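Local coordinates for phenylacetic acid degradation-related protein (Ralstonia eutropha JMP134, PDB 2PIM) that probably hydrolyses fatty acyl-CoA thioesters, as a member of the hotdog-fold thioesterase superfamily, at residues S91-A96 / G125-T130. Sequence-based numbering, arbitrary orientation.
Sequences SFLRPA and GKLVAT
Ser91 and Thr130 face each other as a hydrogen-bonded antiparallel pair, with Ser91 N to Thr130 O at 2.9 Å and Thr130 N to Ser91 O at 2.8 Å. Next along, Phe92 and Ala129 form the non-hydrogen-bonded pair, and Phe92 CD1 lies 4.2 Å from Ala129 CB. Then the ladder breaks step: Val128 O takes both Leu93 N (2.8 Å) and Arg94 N (3.1 Å), the two donors arriving on the same face of its carbonyl plane. The tight part is around the buried Val128 and Ala129: Val128 CB comes within 3.3 Å of Arg94 O, Val128 CG1 also packs on Ala96 CB, and Ala129 turns to Leu65 of helix 58-75. The other side faces solvent, with Leu93, Arg94 and Lys126 exposed. Here Leu93 and Leu127 run side by side, Leu93 CD2 to Leu127 CD1 3.8 Å, and Arg94 runs its extended chain past Leu127 O. A chi4 of 83° turns the guanidinium so that NH1 meets that oxygen edge-on at 3.0 Å, on a carbonyl lone pair. Lys126 crosses the arginine at about a right angle. Val128 and Ala129 both bond to Leu121, a classic beta bulge in the curved antiparallel hotdog sheet, which runs on into the second subunit through Ser91, paired there with an antiparallel strand.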
loop_
_atom_site.group_PDB
_atom_site.type_symbol
_atom_site.label_atom_id
_atom_site.label_comp_id
_atom_site.label_asym_id
_atom_site.label_seq_id
_atom_site.Cartn_x
_atom_site.Cartn_y
_atom_site.Cartn_z
ATOM N N SER A 91 -6.936 -4.561 -5.722
ATOM C CA SER A 91 -8.111 -5.351 -5.488
ATOM C C SER A 91 -7.661 -6.423 -4.531
ATOM O O SER A 91 -6.626 -7.092 -4.755
ATOM C CB SER A 91 -8.653 -5.991 -6.791
ATOM O OG SER A 91 -9.001 -5.020 -7.760
ATOM N N PHE A 92 -8.469 -6.594 -3.492
ATOM C CA PHE A 92 -8.212 -7.506 -2.403
ATOM C C PHE A 92 -9.230 -8.618 -2.503
ATOM O O PHE A 92 -10.409 -8.368 -2.385
ATOM C CB PHE A 92 -8.360 -6.785 -1.049
ATOM C CG PHE A 92 -7.481 -5.575 -0.926
ATOM C CD1 PHE A 92 -6.108 -5.711 -0.982
ATOM C CD2 PHE A 92 -8.021 -4.302 -0.795
ATOM C CE1 PHE A 92 -5.281 -4.613 -0.920
ATOM C CE2 PHE A 92 -7.183 -3.185 -0.705
ATOM C CZ PHE A 92 -5.812 -3.348 -0.784
ATOM N N LEU A 93 -8.733 -9.830 -2.697
ATOM C CA LEU A 93 -9.494 -10.932 -3.197
ATOM C C LEU A 93 -9.719 -11.931 -2.089
ATOM O O LEU A 93 -10.842 -12.408 -1.902
ATOM C CB LEU A 93 -8.691 -11.572 -4.328
ATOM C CG LEU A 93 -8.997 -11.211 -5.800
ATOM C CD1 LEU A 93 -9.187 -9.772 -6.061
ATOM C CD2 LEU A 93 -7.913 -11.757 -6.703
ATOM N N ARG A 94 -8.624 -12.272 -1.393
ATOM C CA ARG A 94 -8.610 -13.234 -0.294
ATOM C C ARG A 94 -7.664 -12.786 0.798
ATOM O O ARG A 94 -6.661 -12.135 0.512
ATOM C CB ARG A 94 -8.116 -14.608 -0.758
ATOM C CG ARG A 94 -8.872 -15.173 -1.901
ATOM C CD ARG A 94 -8.297 -16.495 -2.363
ATOM N NE ARG A 94 -9.235 -17.123 -3.295
ATOM C CZ ARG A 94 -9.323 -16.851 -4.596
ATOM N NH1 ARG A 94 -8.513 -15.967 -5.176
ATOM N NH2 ARG A 94 -10.231 -17.479 -5.335
ATOM N N PRO A 95 -7.952 -13.178 2.042
ATOM C CA PRO A 95 -7.083 -12.821 3.161
ATOM C C PRO A 95 -5.729 -13.540 3.117
ATOM O O PRO A 95 -5.632 -14.687 2.676
ATOM C CB PRO A 95 -7.914 -13.235 4.392
ATOM C CG PRO A 95 -8.779 -14.307 3.906
ATOM C CD PRO A 95 -9.106 -13.996 2.485
ATOM N N ALA A 96 -4.684 -12.814 3.505
ATOM C CA ALA A 96 -3.340 -13.350 3.600
ATOM C C ALA A 96 -2.975 -13.487 5.074
ATOM O O ALA A 96 -3.526 -12.797 5.941
ATOM C CB ALA A 96 -2.354 -12.447 2.896
ATOM N N GLY A 125 -0.730 -20.832 -2.932
ATOM C CA GLY A 125 -1.328 -21.239 -4.186
ATOM C C GLY A 125 -2.620 -20.556 -4.547
ATOM O O GLY A 125 -3.251 -20.976 -5.508
ATOM N N LYS A 126 -3.015 -19.516 -3.798
ATOM C CA LYS A 126 -4.204 -18.702 -4.130
ATOM C C LYS A 126 -3.855 -17.241 -4.260
ATOM O O LYS A 126 -3.008 -16.752 -3.540
ATOM C CB LYS A 126 -5.296 -18.833 -3.068
ATOM C CG LYS A 126 -5.736 -20.267 -2.818
ATOM C CD LYS A 126 -6.950 -20.316 -1.905
ATOM C CE LYS A 126 -6.968 -21.614 -1.107
ATOM N NZ LYS A 126 -8.352 -22.066 -0.788
ATOM N N LEU A 127 -4.525 -16.563 -5.184
ATOM C CA LEU A 127 -4.391 -15.112 -5.358
ATOM C C LEU A 127 -4.979 -14.428 -4.175
ATOM O O LEU A 127 -6.140 -14.637 -3.891
ATOM C CB LEU A 127 -5.199 -14.597 -6.526
ATOM C CG LEU A 127 -4.552 -14.439 -7.881
ATOM C CD1 LEU A 127 -5.618 -13.930 -8.852
ATOM C CD2 LEU A 127 -3.396 -13.497 -7.808
ATOM N N VAL A 128 -4.205 -13.579 -3.512
ATOM C CA VAL A 128 -4.773 -12.785 -2.428
ATOM C C VAL A 128 -5.155 -11.355 -2.864
ATOM O O VAL A 128 -6.129 -10.772 -2.343
ATOM C CB VAL A 128 -3.881 -12.820 -1.182
ATOM C CG1 VAL A 128 -3.787 -14.264 -0.663
ATOM C CG2 VAL A 128 -2.502 -12.287 -1.440
ATOM N N ALA A 129 -4.400 -10.794 -3.805
ATOM C CA ALA A 129 -4.637 -9.457 -4.236
ATOM C C ALA A 129 -4.079 -9.260 -5.633
ATOM O O ALA A 129 -3.125 -9.942 -6.022
ATOM C CB ALA A 129 -3.988 -8.469 -3.266
ATOM N N THR A 130 -4.693 -8.343 -6.380
ATOM C CA THR A 130 -4.157 -7.912 -7.666
ATOM C C THR A 130 -3.976 -6.407 -7.727
ATOM O O THR A 130 -4.562 -5.669 -6.933
ATOM C CB THR A 130 -5.064 -8.372 -8.824
ATOM O OG1 THR A 130 -6.351 -7.853 -8.641
ATOM C CG2 THR A 130 -5.187 -9.868 -8.859
#